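Local structure of fatty acyl CoA synthetase FADD13 (FATTY-ACYL-CoA SYNTHETASE) (Mycobacterium tuberculosis, 3R44) at residues A[31-36]-A[236-241]; A[211-216]-A[255-260]; A[408-413]-A[423-428]; A[427-432]-A[441-446]. The protein is a mycobacterial member of the ANL superfamily of AMP-binding enzymes, built from a large AMP-binding domain and a smaller C-terminal domain. All blocks are in the same frame, centred on the assembly; numbering follows the deposited sequence.

Contact 1 of 4, residues A[31-36]-A[236-241]; sequences RLQAYV and GVTLIS
Thr-238 turns OG1 beside its own backbone N (chi1 -57°), and this rotation carries the hydroxyl to Gln-33. Thr-238 OG1 donates to Gln-33 O at 2.6 Å, approaching from above the carbonyl plane. The same rotation lays Thr-238 CG2 against Gln-33 CB, 3.5 Å away. The contact is a parallel strand pair, 33-36 with 238-241, in the large mixed sheet of the AMP-binding domain. Their directions differ by only 6°. Three backbone bonds join them. Leu-239 N reaches Ala-34 O at 3.0 Å, again from above the carbonyl plane. Val-36 N meets Leu-239 O at 2.9 Å. Ser-241 N meets Val-36 O at 2.7 Å and is almost straight at the hydrogen (173°). On the other edge of strand 33-36, Ala-34 and Tyr-35 both face Met-44 in a classic beta bulge.

The two sheet faces differ. On one, Val-36 and Ile-240 lie side by side and point the same way, with Val-36 CB 3.7 Å from Ile-240 CD1. On the other, Tyr-35 crosses Leu-239, which also packs on helix 223-235. Leu-32 covers the turn into the second strand, its CD2 on Gly-236 O. Tyr-35 OH and Ser-241 OG are both hydrogen-bonded to Glu-37 OE1, and Ser-241 CB sits 3.6 Å from Tyr-35 CZ.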
loop_
_atom_site.group_PDB
_atom_site.type_symbol
_atom_site.label_atom_id
_atom_site.label_comp_id
_atom_site.label_asym_id
_atom_site.label_seq_id
_atom_site.Cartn_x
_atom_site.Cartn_y
_atom_site.Cartn_z
ATOM N N ARG A 31 9.197 21.676 19.596
ATOM C CA ARG A 31 10.614 21.322 19.592
ATOM C C ARG A 31 10.858 19.828 19.522
ATOM O O ARG A 31 12.000 19.360 19.545
ATOM C CB ARG A 31 11.305 22.007 20.795
ATOM C CG ARG A 31 11.093 23.586 20.748
ATOM C CD ARG A 31 11.841 24.029 19.479
ATOM N NE ARG A 31 11.807 25.421 19.047
ATOM C CZ ARG A 31 12.816 26.290 19.188
ATOM N NH1 ARG A 31 13.965 25.961 19.824
ATOM N NH2 ARG A 31 12.669 27.523 18.707
ATOM N N LEU A 32 9.795 19.064 19.419
ATOM C CA LEU A 32 9.922 17.654 19.222
ATOM C C LEU A 32 10.436 17.352 17.830
ATOM O O LEU A 32 9.980 17.953 16.856
ATOM C CB LEU A 32 8.556 16.987 19.412
ATOM C CG LEU A 32 8.463 15.509 19.068
ATOM C CD1 LEU A 32 9.383 14.628 19.983
ATOM C CD2 LEU A 32 7.007 15.092 19.222
ATOM N N GLN A 33 11.440 16.477 17.706
ATOM C CA GLN A 33 11.864 16.076 16.364
ATOM C C GLN A 33 10.760 15.467 15.493
ATOM O O GLN A 33 9.986 14.566 15.937
ATOM C CB GLN A 33 13.059 15.156 16.396
ATOM C CG GLN A 33 14.307 15.759 17.040
ATOM C CD GLN A 33 15.481 14.848 16.783
ATOM O OE1 GLN A 33 15.487 13.719 17.193
ATOM N NE2 GLN A 33 16.409 15.313 15.992
ATOM N N ALA A 34 10.624 16.002 14.282
ATOM C CA ALA A 34 9.584 15.540 13.341
ATOM C C ALA A 34 10.112 14.631 12.245
ATOM O O ALA A 34 9.446 13.680 11.822
ATOM C CB ALA A 34 8.851 16.765 12.708
ATOM N N TYR A 35 11.318 14.937 11.788
ATOM C CA TYR A 35 11.906 14.292 10.572
ATOM C C TYR A 35 13.393 14.259 10.688
ATOM O O TYR A 35 13.976 15.291 10.876
ATOM C CB TYR A 35 11.452 15.044 9.320
ATOM C CG TYR A 35 11.697 14.290 8.035
ATOM C CD1 TYR A 35 10.665 13.570 7.440
ATOM C CD2 TYR A 35 12.936 14.292 7.422
ATOM C CE1 TYR A 35 10.864 12.856 6.312
ATOM C CE2 TYR A 35 13.153 13.563 6.232
ATOM C CZ TYR A 35 12.082 12.859 5.703
ATOM O OH TYR A 35 12.193 12.155 4.534
ATOM N N VAL A 36 13.986 13.067 10.700
ATOM C CA VAL A 36 15.402 12.869 10.858
ATOM C C VAL A 36 15.827 11.957 9.687
ATOM O O VAL A 36 15.350 10.823 9.584
ATOM C CB VAL A 36 15.760 12.206 12.201
ATOM C CG1 VAL A 36 17.267 11.997 12.275
ATOM C CG2 VAL A 36 15.259 13.022 13.385
ATOM N N GLY A 236 2.556 12.612 17.442
ATOM C CA GLY A 236 3.795 13.208 17.931
ATOM C C GLY A 236 4.946 12.216 17.939
ATOM O O GLY A 236 5.670 12.019 18.934
ATOM N N VAL A 237 5.139 11.619 16.791
ATOM C CA VAL A 237 6.163 10.582 16.547
ATOM C C VAL A 237 7.209 11.213 15.689
ATOM O O VAL A 237 6.889 12.022 14.811
ATOM C CB VAL A 237 5.492 9.470 15.804
ATOM C CG1 VAL A 237 6.489 8.478 15.187
ATOM C CG2 VAL A 237 4.543 8.748 16.796
ATOM N N THR A 238 8.464 10.858 15.896
ATOM C CA THR A 238 9.543 11.345 15.071
ATOM C C THR A 238 9.742 10.372 13.926
ATOM O O THR A 238 10.029 9.204 14.156
ATOM C CB THR A 238 10.836 11.439 15.888
ATOM O OG1 THR A 238 10.638 12.276 17.028
ATOM C CG2 THR A 238 12.024 12.050 15.090
ATOM N N LEU A 239 9.664 10.837 12.680
ATOM C CA LEU A 239 9.966 10.010 11.509
ATOM C C LEU A 239 11.467 9.915 11.327
ATOM O O LEU A 239 12.141 10.947 11.314
ATOM C CB LEU A 239 9.371 10.617 10.251
ATOM C CG LEU A 239 7.900 10.416 10.115
ATOM C CD1 LEU A 239 7.468 11.285 8.899
ATOM C CD2 LEU A 239 7.586 8.960 9.816
ATOM N N ILE A 240 11.973 8.684 11.217
ATOM C CA ILE A 240 13.361 8.438 10.911
ATOM C C ILE A 240 13.357 7.937 9.483
ATOM O O ILE A 240 12.844 6.875 9.192
ATOM C CB ILE A 240 13.987 7.422 11.881
ATOM C CG1 ILE A 240 13.720 7.830 13.349
ATOM C CG2 ILE A 240 15.474 7.231 11.565
ATOM C CD1 ILE A 240 14.272 9.197 13.775
ATOM N N SER A 241 13.947 8.697 8.584
ATOM C CA SER A 241 13.849 8.371 7.183
ATOM C C SER A 241 15.099 7.681 6.621
ATOM O O SER A 241 16.238 8.167 6.802
ATOM C CB SER A 241 13.551 9.643 6.385
ATOM O OG SER A 241 13.628 9.380 5.008
#

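Contact 2 of 4, residues A[211-216]-A[255-260]; sequences RDRLLL and VEERVC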
loop_
_atom_site.group_PDB
_atom_site.type_symbol
_atom_site.label_atom_id
_atom_site.label_comp_id
_atom_site.label_asym_id
_atom_site.label_seq_id
_atom_site.Cartn_x
_atom_site.Cartn_y
_atom_site.Cartn_z
ATOM N N ARG A 211 6.208 10.594 21.385
ATOM C CA ARG A 211 7.666 10.634 21.281
ATOM C C ARG A 211 8.312 9.329 20.721
ATOM O O ARG A 211 9.534 9.252 20.650
ATOM C CB ARG A 211 8.310 11.065 22.624
ATOM C CG ARG A 211 7.827 12.430 23.107
ATOM C CD ARG A 211 8.549 13.051 24.301
ATOM N NE ARG A 211 9.845 13.542 23.849
ATOM C CZ ARG A 211 10.182 14.821 23.668
ATOM N NH1 ARG A 211 9.341 15.815 23.965
ATOM N NH2 ARG A 211 11.401 15.106 23.215
ATOM N N ASP A 212 7.510 8.337 20.282
ATOM C CA ASP A 212 8.082 7.183 19.582
ATOM C C ASP A 212 8.854 7.725 18.342
ATOM O O ASP A 212 8.560 8.788 17.788
ATOM C CB ASP A 212 7.016 6.184 19.091
ATOM C CG ASP A 212 6.619 5.141 20.119
ATOM O OD1 ASP A 212 7.334 4.930 21.136
ATOM O OD2 ASP A 212 5.554 4.461 19.919
ATOM N N ARG A 213 9.860 6.959 17.943
ATOM C CA ARG A 213 10.652 7.213 16.758
ATOM C C ARG A 213 10.418 6.087 15.769
ATOM O O ARG A 213 10.578 4.896 16.101
ATOM C CB ARG A 213 12.119 7.337 17.156
ATOM C CG ARG A 213 12.281 8.315 18.234
ATOM C CD ARG A 213 13.673 8.576 18.712
ATOM N NE ARG A 213 14.624 9.169 17.771
ATOM C CZ ARG A 213 14.815 10.472 17.606
ATOM N NH1 ARG A 213 14.041 11.322 18.237
ATOM N NH2 ARG A 213 15.786 10.921 16.805
ATOM N N LEU A 214 10.026 6.444 14.551
ATOM C CA LEU A 214 9.478 5.475 13.617
ATOM C C LEU A 214 10.279 5.491 12.323
ATOM O O LEU A 214 10.380 6.524 11.625
ATOM C CB LEU A 214 7.970 5.755 13.383
ATOM C CG LEU A 214 7.257 4.694 12.530
ATOM C CD1 LEU A 214 5.749 4.721 12.793
ATOM C CD2 LEU A 214 7.512 4.980 11.045
ATOM N N LEU A 215 10.837 4.336 11.976
ATOM C CA LEU A 215 11.620 4.182 10.747
ATOM C C LEU A 215 10.738 3.909 9.542
ATOM O O LEU A 215 9.923 2.943 9.539
ATOM C CB LEU A 215 12.628 3.059 10.914
ATOM C CG LEU A 215 13.398 2.728 9.652
ATOM C CD1 LEU A 215 14.429 3.840 9.381
ATOM C CD2 LEU A 215 14.042 1.316 9.820
ATOM N N LEU A 216 10.855 4.774 8.554
ATOM C CA LEU A 216 10.164 4.651 7.266
ATOM C C LEU A 216 11.191 4.396 6.171
ATOM O O LEU A 216 11.895 5.315 5.742
ATOM C CB LEU A 216 9.376 5.917 6.918
ATOM C CG LEU A 216 8.496 5.759 5.675
ATOM C CD1 LEU A 216 7.637 4.532 5.699
ATOM C CD2 LEU A 216 7.661 7.022 5.492
ATOM N N VAL A 255 19.655 1.682 15.766
ATOM C CA VAL A 255 20.361 1.915 17.032
ATOM C C VAL A 255 20.679 3.374 17.273
ATOM O O VAL A 255 20.308 3.905 18.344
ATOM C CB VAL A 255 21.613 1.035 17.151
ATOM C CG1 VAL A 255 22.398 1.346 18.417
ATOM C CG2 VAL A 255 21.204 -0.456 17.144
ATOM N N GLU A 256 21.367 4.012 16.323
ATOM C CA GLU A 256 21.779 5.404 16.437
ATOM C C GLU A 256 20.613 6.349 16.690
ATOM O O GLU A 256 20.775 7.329 17.421
ATOM C CB GLU A 256 22.559 5.911 15.211
ATOM C CG GLU A 256 23.848 5.225 14.972
ATOM C CD GLU A 256 24.843 5.375 16.117
ATOM O OE1 GLU A 256 24.857 6.436 16.786
ATOM O OE2 GLU A 256 25.629 4.434 16.332
ATOM N N GLU A 257 19.445 6.065 16.130
ATOM C CA GLU A 257 18.301 6.986 16.240
ATOM C C GLU A 257 17.234 6.469 17.161
ATOM O O GLU A 257 16.117 7.002 17.227
ATOM C CB GLU A 257 17.730 7.287 14.859
ATOM C CG GLU A 257 18.608 8.189 14.051
ATOM C CD GLU A 257 18.939 9.547 14.719
ATOM O OE1 GLU A 257 18.168 10.132 15.525
ATOM O OE2 GLU A 257 20.017 10.061 14.400
ATOM N N ARG A 258 17.614 5.455 17.922
ATOM C CA ARG A 258 16.778 4.959 18.992
ATOM C C ARG A 258 15.376 4.697 18.499
ATOM O O ARG A 258 14.405 5.124 19.107
ATOM C CB ARG A 258 16.760 5.974 20.151
ATOM C CG ARG A 258 18.165 6.380 20.733
ATOM C CD ARG A 258 18.040 7.433 21.901
ATOM N NE ARG A 258 17.260 8.620 21.547
ATOM C CZ ARG A 258 17.671 9.561 20.710
ATOM N NH1 ARG A 258 18.899 9.496 20.187
ATOM N NH2 ARG A 258 16.872 10.570 20.422
ATOM N N VAL A 259 15.276 3.964 17.401
ATOM C CA VAL A 259 14.032 3.675 16.743
ATOM C C VAL A 259 13.186 2.690 17.573
ATOM O O VAL A 259 13.674 1.667 18.086
ATOM C CB VAL A 259 14.290 3.163 15.293
ATOM C CG1 VAL A 259 12.969 2.660 14.605
ATOM C CG2 VAL A 259 14.961 4.248 14.441
ATOM N N CYS A 260 11.908 3.046 17.716
ATOM C CA CYS A 260 10.898 2.246 18.394
ATOM C C CYS A 260 10.077 1.351 17.520
ATOM O O CYS A 260 9.668 0.247 17.969
ATOM C CB CYS A 260 9.961 3.170 19.183
ATOM S SG CYS A 260 10.779 4.384 20.184
#
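Arg-213 reaches across to the end of helix 247-256 and grips Glu-257 with two nitrogens. Its chain runs straight as far as CD and then bends at chi3 (64°), which turns the guanidinium side-on to Glu-257. Arg-213 NE donates to Glu-257 O at 2.7 Å. Arg-213 NH2 forms a salt bridge with Glu-257 OE1 at 2.8 Å. Both acceptors lie near the guanidinium plane. Glu-257 meets this grip by folding at chi2 (-56°), so that its carboxylate comes back nearly coplanar with the guanidinium. A second salt bridge joins Glu-257 OE2 to Arg-43, and Arg-213 NH2 also bonds Gln-33 OE1. The carboxylate thus lies between two arginines and probably offsets their charge.

Arg-258 is bent at chi3 as well. Its NH2 lies over the centre of one face of the Arg-213 guanidinium, 3.5 Å from Arg-213 CZ. The two guanidinium planes are 34° apart. Arg-258 has positive phi and is the C-prime residue of the Schellman motif that ends the helix.

Farther on, Cys-260 N donates to Arg-213 O at 2.8 Å. In return Arg-213 N donates to Cys-260 SG at 3.5 Å, nearly straight, a usual length for a sulfur acceptor. Val-259 CG1 rests on Leu-215 CB at 3.7 Å.

The contact leads helix 247-256 into strand 261-264, which runs parallel to 213-216. Leu-215 packs against Val-250, Leu-253 and Ile-254 of that helix. Leu-214 packs on helix 223-235, and strand 238-241 flanks 213-216 on its other edge.

Contact 3 of 4, residues A[408-413]-A[423-428]; sequences IKDRLK and VYPAEI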
loop_
_atom_site.group_PDB
_atom_site.type_symbol
_atom_site.label_atom_id
_atom_site.label_comp_id
_atom_site.label_asym_id
_atom_site.label_seq_id
_atom_site.Cartn_x
_atom_site.Cartn_y
_atom_site.Cartn_z
ATOM N N ILE A 408 -7.066 -13.794 4.238
ATOM C CA ILE A 408 -7.232 -13.549 2.832
ATOM C C ILE A 408 -6.908 -14.784 2.007
ATOM O O ILE A 408 -5.837 -15.412 2.125
ATOM C CB ILE A 408 -6.399 -12.339 2.361
ATOM C CG1 ILE A 408 -6.790 -11.069 3.117
ATOM C CG2 ILE A 408 -6.512 -12.127 0.827
ATOM C CD1 ILE A 408 -8.015 -10.417 2.685
ATOM N N LYS A 409 -7.829 -15.140 1.141
ATOM C CA LYS A 409 -7.681 -16.344 0.333
ATOM C C LYS A 409 -7.195 -16.057 -1.058
ATOM O O LYS A 409 -6.438 -16.859 -1.616
ATOM C CB LYS A 409 -9.000 -17.115 0.245
ATOM C CG LYS A 409 -9.510 -17.619 1.561
ATOM C CD LYS A 409 -8.503 -18.545 2.216
ATOM C CE LYS A 409 -8.948 -19.037 3.590
ATOM N NZ LYS A 409 -10.228 -19.845 3.500
ATOM N N ASP A 410 -7.667 -14.962 -1.647
ATOM C CA ASP A 410 -7.258 -14.587 -3.004
ATOM C C ASP A 410 -7.472 -13.098 -3.197
ATOM O O ASP A 410 -8.297 -12.488 -2.497
ATOM C CB ASP A 410 -8.090 -15.307 -4.041
ATOM C CG ASP A 410 -7.274 -16.162 -4.973
ATOM O OD1 ASP A 410 -6.041 -15.942 -5.179
ATOM O OD2 ASP A 410 -7.898 -17.117 -5.471
ATOM N N ARG A 411 -6.689 -12.530 -4.098
ATOM C CA ARG A 411 -6.765 -11.128 -4.394
ATOM C C ARG A 411 -7.382 -10.958 -5.757
ATOM O O ARG A 411 -7.240 -11.837 -6.623
ATOM C CB ARG A 411 -5.392 -10.504 -4.433
ATOM C CG ARG A 411 -4.527 -10.767 -3.221
ATOM C CD ARG A 411 -5.087 -10.100 -2.056
ATOM N NE ARG A 411 -4.112 -9.357 -1.262
ATOM C CZ ARG A 411 -4.122 -8.027 -1.110
ATOM N NH1 ARG A 411 -5.040 -7.263 -1.726
ATOM N NH2 ARG A 411 -3.203 -7.454 -0.343
ATOM N N LEU A 412 -7.999 -9.795 -5.935
ATOM C CA LEU A 412 -8.620 -9.399 -7.200
ATOM C C LEU A 412 -7.641 -9.567 -8.349
ATOM O O LEU A 412 -8.025 -10.053 -9.417
ATOM C CB LEU A 412 -9.066 -7.932 -7.122
ATOM C CG LEU A 412 -9.723 -7.350 -8.394
ATOM C CD1 LEU A 412 -10.825 -8.301 -8.794
ATOM C CD2 LEU A 412 -10.239 -5.978 -8.156
ATOM N N LYS A 413 -6.369 -9.202 -8.125
ATOM C CA LYS A 413 -5.348 -9.264 -9.193
ATOM C C LYS A 413 -5.125 -10.633 -9.792
ATOM O O LYS A 413 -4.599 -10.749 -10.891
ATOM C CB LYS A 413 -3.993 -8.728 -8.720
ATOM C CG LYS A 413 -3.350 -9.573 -7.630
ATOM C CD LYS A 413 -2.166 -8.912 -6.948
ATOM C CE LYS A 413 -1.588 -9.889 -5.876
ATOM N NZ LYS A 413 -0.238 -9.454 -5.407
ATOM N N VAL A 423 -13.472 -16.544 -11.800
ATOM C CA VAL A 423 -12.971 -17.718 -11.134
ATOM C C VAL A 423 -11.787 -17.288 -10.280
ATOM O O VAL A 423 -10.817 -16.703 -10.819
ATOM C CB VAL A 423 -12.480 -18.750 -12.201
ATOM C CG1 VAL A 423 -12.008 -19.969 -11.588
ATOM C CG2 VAL A 423 -13.599 -19.069 -13.172
ATOM N N TYR A 424 -11.827 -17.554 -8.976
ATOM C CA TYR A 424 -10.660 -17.248 -8.160
ATOM C C TYR A 424 -9.815 -18.531 -7.955
ATOM O O TYR A 424 -10.343 -19.630 -7.671
ATOM C CB TYR A 424 -10.963 -16.600 -6.796
ATOM C CG TYR A 424 -11.470 -15.171 -6.786
ATOM C CD1 TYR A 424 -10.600 -14.087 -6.598
ATOM C CD2 TYR A 424 -12.822 -14.917 -6.917
ATOM C CE1 TYR A 424 -11.101 -12.756 -6.535
ATOM C CE2 TYR A 424 -13.337 -13.621 -6.874
ATOM C CZ TYR A 424 -12.476 -12.526 -6.682
ATOM O OH TYR A 424 -12.992 -11.201 -6.626
ATOM N N PRO A 425 -8.502 -18.382 -8.081
ATOM C CA PRO A 425 -7.599 -19.519 -8.025
ATOM C C PRO A 425 -7.692 -20.316 -6.737
ATOM O O PRO A 425 -7.569 -21.530 -6.802
ATOM C CB PRO A 425 -6.229 -18.855 -8.100
ATOM C CG PRO A 425 -6.454 -17.725 -8.964
ATOM C CD PRO A 425 -7.751 -17.174 -8.455
ATOM N N ALA A 426 -7.925 -19.668 -5.590
ATOM C CA ALA A 426 -7.948 -20.360 -4.295
ATOM C C ALA A 426 -9.058 -21.386 -4.244
ATOM O O ALA A 426 -8.924 -22.401 -3.592
ATOM C CB ALA A 426 -8.107 -19.370 -3.095
ATOM N N GLU A 427 -10.136 -21.132 -4.980
ATOM C CA GLU A 427 -11.296 -22.035 -4.994
ATOM C C GLU A 427 -10.870 -23.396 -5.560
ATOM O O GLU A 427 -11.246 -24.453 -5.044
ATOM C CB GLU A 427 -12.430 -21.431 -5.841
ATOM C CG GLU A 427 -12.814 -19.996 -5.450
ATOM C CD GLU A 427 -14.000 -19.444 -6.287
ATOM O OE1 GLU A 427 -15.144 -19.905 -6.019
ATOM O OE2 GLU A 427 -13.788 -18.565 -7.185
ATOM N N ILE A 428 -10.013 -23.339 -6.568
ATOM C CA ILE A 428 -9.485 -24.528 -7.243
ATOM C C ILE A 428 -8.310 -25.085 -6.428
ATOM O O ILE A 428 -8.252 -26.295 -6.119
ATOM C CB ILE A 428 -9.072 -24.218 -8.692
ATOM C CG1 ILE A 428 -10.282 -23.709 -9.492
ATOM C CG2 ILE A 428 -8.423 -25.460 -9.331
ATOM C CD1 ILE A 428 -9.905 -23.070 -10.872
#
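Asp-410 points its carboxylate at the start of helix 425-432 and crosses the ring of Pro-425 at about a right angle. Asp-410 OD2 does the touching. It accepts from Ala-426 N at 2.6 Å, on its syn side but 32° out of the carboxylate plane. The N-H lies well in line, at 162°. The same oxygen sits 3.0 Å from Pro-425 CD. Pro-425 N has no hydrogen to give; the bond is made by Ala-426 N. Ala-426 CB lies 3.4 Å from Lys-409 O.

Tyr-424 stands beside this pair. Its CG lies beside its own backbone N (chi1 -71°), which swings the ring toward 408-413. Tyr-424 CD1 approaches Asp-410 CB obliquely at 3.8 Å. Arg-411 O lies at the ring edge, in plane, 4.0 Å from Tyr-424 CE1. Tyr-424 OH bonds Gly-395 O. Tyr-424 N is held by Glu-427 OE2 at 2.8 Å, a bond within 423-428.

Segment 408-413 probably carries the hinge between the two domains, as in ANL relatives. It leaves strand 406-410 at a classic beta bulge, where Lys-409 and Asp-410 both face Ile-397 of strand 396-400. Arg-411 packs on strand 310-316, while Pro-425 rests on Val-443 of strand 438-448.

Contact 4 of 4, residues A[427-432]-A[441-446]; sequences EIESVI and VAVIGL
The carboxylate of Glu-429 is the flat side-chain group that meets strand 441-446, by way of one oxygen. Glu-429 OE2 accepts from Val-443 N at 2.8 Å through its anti lone pair. The bond is nearly straight, at 166°. Beside it, Ala-442 CA comes within 3.5 Å of Glu-429 OE2. The glutamate chain is extended beyond CG, which lets it span from helix to strand, and Glu-429 CG lies on Val-443 CG2 at 3.7 Å.

The rest is apolar helix-on-strand packing in the C-terminal domain. The segment axes run roughly antiparallel, 7.7 Å apart at their closest. Ile-428 CG2 meets Val-443 CG2 at 3.7 Å, the two side chains nearly perpendicular. Ile-432 CG2 meets Val-441 CG2 at 3.9 Å in the same manner. Val-441 holds CG1 between its N and carbonyl carbon (chi1 59°), against Glu-429 O at 3.4 Å.

Strand 438-448 is outermost in its sheet, and Ala-442, Ile-444 and Leu-446 bond strand 454-461. Val-443 N instead takes a carboxylate as partner. Lys-504 NZ forms a salt bridge with Glu-429 OE2 and a hydrogen bond with Val-443 O, so its charge probably favours an ionised glutamate at this strand edge.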
loop_
_atom_site.group_PDB
_atom_site.type_symbol
_atom_site.label_atom_id
_atom_site.label_comp_id
_atom_site.label_asym_id
_atom_site.label_seq_id
_atom_site.Cartn_x
_atom_site.Cartn_y
_atom_site.Cartn_z
ATOM N N GLU A 427 -10.136 -21.132 -4.980
ATOM C CA GLU A 427 -11.296 -22.035 -4.994
ATOM C C GLU A 427 -10.870 -23.396 -5.560
ATOM O O GLU A 427 -11.246 -24.453 -5.044
ATOM C CB GLU A 427 -12.430 -21.431 -5.841
ATOM C CG GLU A 427 -12.814 -19.996 -5.450
ATOM C CD GLU A 427 -14.000 -19.444 -6.287
ATOM O OE1 GLU A 427 -15.144 -19.905 -6.019
ATOM O OE2 GLU A 427 -13.788 -18.565 -7.185
ATOM N N ILE A 428 -10.013 -23.339 -6.568
ATOM C CA ILE A 428 -9.485 -24.528 -7.243
ATOM C C ILE A 428 -8.310 -25.085 -6.428
ATOM O O ILE A 428 -8.252 -26.295 -6.119
ATOM C CB ILE A 428 -9.072 -24.218 -8.692
ATOM C CG1 ILE A 428 -10.282 -23.709 -9.492
ATOM C CG2 ILE A 428 -8.423 -25.460 -9.331
ATOM C CD1 ILE A 428 -9.905 -23.070 -10.872
ATOM N N GLU A 429 -7.376 -24.220 -6.067
ATOM C CA GLU A 429 -6.224 -24.683 -5.290
ATOM C C GLU A 429 -6.617 -25.470 -4.026
ATOM O O GLU A 429 -6.040 -26.526 -3.715
ATOM C CB GLU A 429 -5.343 -23.507 -4.911
ATOM C CG GLU A 429 -4.608 -22.863 -6.058
ATOM C CD GLU A 429 -4.144 -21.458 -5.743
ATOM O OE1 GLU A 429 -4.471 -20.972 -4.632
ATOM O OE2 GLU A 429 -3.431 -20.838 -6.581
ATOM N N SER A 430 -7.611 -24.982 -3.288
ATOM C CA SER A 430 -8.022 -25.649 -2.038
ATOM C C SER A 430 -8.678 -27.016 -2.260
ATOM O O SER A 430 -8.768 -27.780 -1.331
ATOM C CB SER A 430 -8.962 -24.775 -1.194
ATOM O OG SER A 430 -10.145 -24.471 -1.920
ATOM N N VAL A 431 -9.136 -27.309 -3.475
ATOM C CA VAL A 431 -9.700 -28.622 -3.810
ATOM C C VAL A 431 -8.584 -29.599 -4.232
ATOM O O VAL A 431 -8.495 -30.735 -3.752
ATOM C CB VAL A 431 -10.772 -28.466 -4.913
ATOM C CG1 VAL A 431 -11.201 -29.823 -5.453
ATOM C CG2 VAL A 431 -11.991 -27.701 -4.336
ATOM N N ILE A 432 -7.733 -29.125 -5.136
ATOM C CA ILE A 432 -6.649 -29.918 -5.652
ATOM C C ILE A 432 -5.594 -30.282 -4.625
ATOM O O ILE A 432 -5.045 -31.381 -4.696
ATOM C CB ILE A 432 -5.972 -29.193 -6.884
ATOM C CG1 ILE A 432 -7.009 -28.999 -7.982
ATOM C CG2 ILE A 432 -4.752 -29.994 -7.365
ATOM C CD1 ILE A 432 -6.500 -28.271 -9.232
ATOM N N VAL A 441 0.023 -26.859 -5.200
ATOM C CA VAL A 441 -0.757 -26.405 -6.383
ATOM C C VAL A 441 -0.852 -24.893 -6.420
ATOM O O VAL A 441 -1.029 -24.241 -5.381
ATOM C CB VAL A 441 -2.189 -27.039 -6.446
ATOM C CG1 VAL A 441 -2.983 -26.703 -5.237
ATOM C CG2 VAL A 441 -2.943 -26.584 -7.714
ATOM N N ALA A 442 -0.690 -24.321 -7.596
ATOM C CA ALA A 442 -0.946 -22.896 -7.804
ATOM C C ALA A 442 -1.744 -22.805 -9.049
ATOM O O ALA A 442 -1.376 -23.428 -10.041
ATOM C CB ALA A 442 0.345 -22.162 -8.001
ATOM N N VAL A 443 -2.772 -21.944 -9.063
ATOM C CA VAL A 443 -3.634 -21.742 -10.231
ATOM C C VAL A 443 -3.451 -20.314 -10.747
ATOM O O VAL A 443 -3.448 -19.354 -9.946
ATOM C CB VAL A 443 -5.121 -22.040 -9.921
ATOM C CG1 VAL A 443 -6.075 -21.569 -11.081
ATOM C CG2 VAL A 443 -5.315 -23.551 -9.632
ATOM N N ILE A 444 -3.245 -20.213 -12.053
ATOM C CA ILE A 444 -3.182 -18.943 -12.787
ATOM C C ILE A 444 -4.047 -18.967 -14.035
ATOM O O ILE A 444 -4.352 -20.023 -14.605
ATOM C CB ILE A 444 -1.748 -18.580 -13.244
ATOM C CG1 ILE A 444 -1.160 -19.695 -14.113
ATOM C CG2 ILE A 444 -0.879 -18.270 -12.025
ATOM C CD1 ILE A 444 0.154 -19.289 -14.875
ATOM N N GLY A 445 -4.381 -17.787 -14.532
ATOM C CA GLY A 445 -5.034 -17.727 -15.808
ATOM C C GLY A 445 -3.949 -17.657 -16.865
ATOM O O GLY A 445 -2.884 -17.027 -16.628
ATOM N N LEU A 446 -4.198 -18.324 -17.990
ATOM C CA LEU A 446 -3.350 -18.230 -19.170
ATOM C C LEU A 446 -4.209 -17.724 -20.289
ATOM O O LEU A 446 -5.391 -18.079 -20.355
ATOM C CB LEU A 446 -2.787 -19.604 -19.554
ATOM C CG LEU A 446 -1.715 -20.124 -18.599
ATOM C CD1 LEU A 446 -1.288 -21.509 -18.985
ATOM C CD2 LEU A 446 -0.490 -19.224 -18.521
#

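Overall arrangement
Contacts 1 and 2 lie together in the large mixed sheet, their centres 9 Å apart. They use neighbouring strands: Leu-214 N and O probably bond Thr-238 O and Ile-240 N. Both are buried, but contact 1 is mostly backbone pairing between strands, while contact 2 relies on a charged cluster at a helix end. Contacts 3 and 4 sit on the opposite side of the chain's centre, and their centres are 8 Å apart. Both use helix 425-432: contact 3 holds its start, contact 4 its flank. Contact 3 is only partly buried and polar. Contact 4 is buried and mainly aliphatic. In each, one carboxylate accepts a backbone N-H from across the contact.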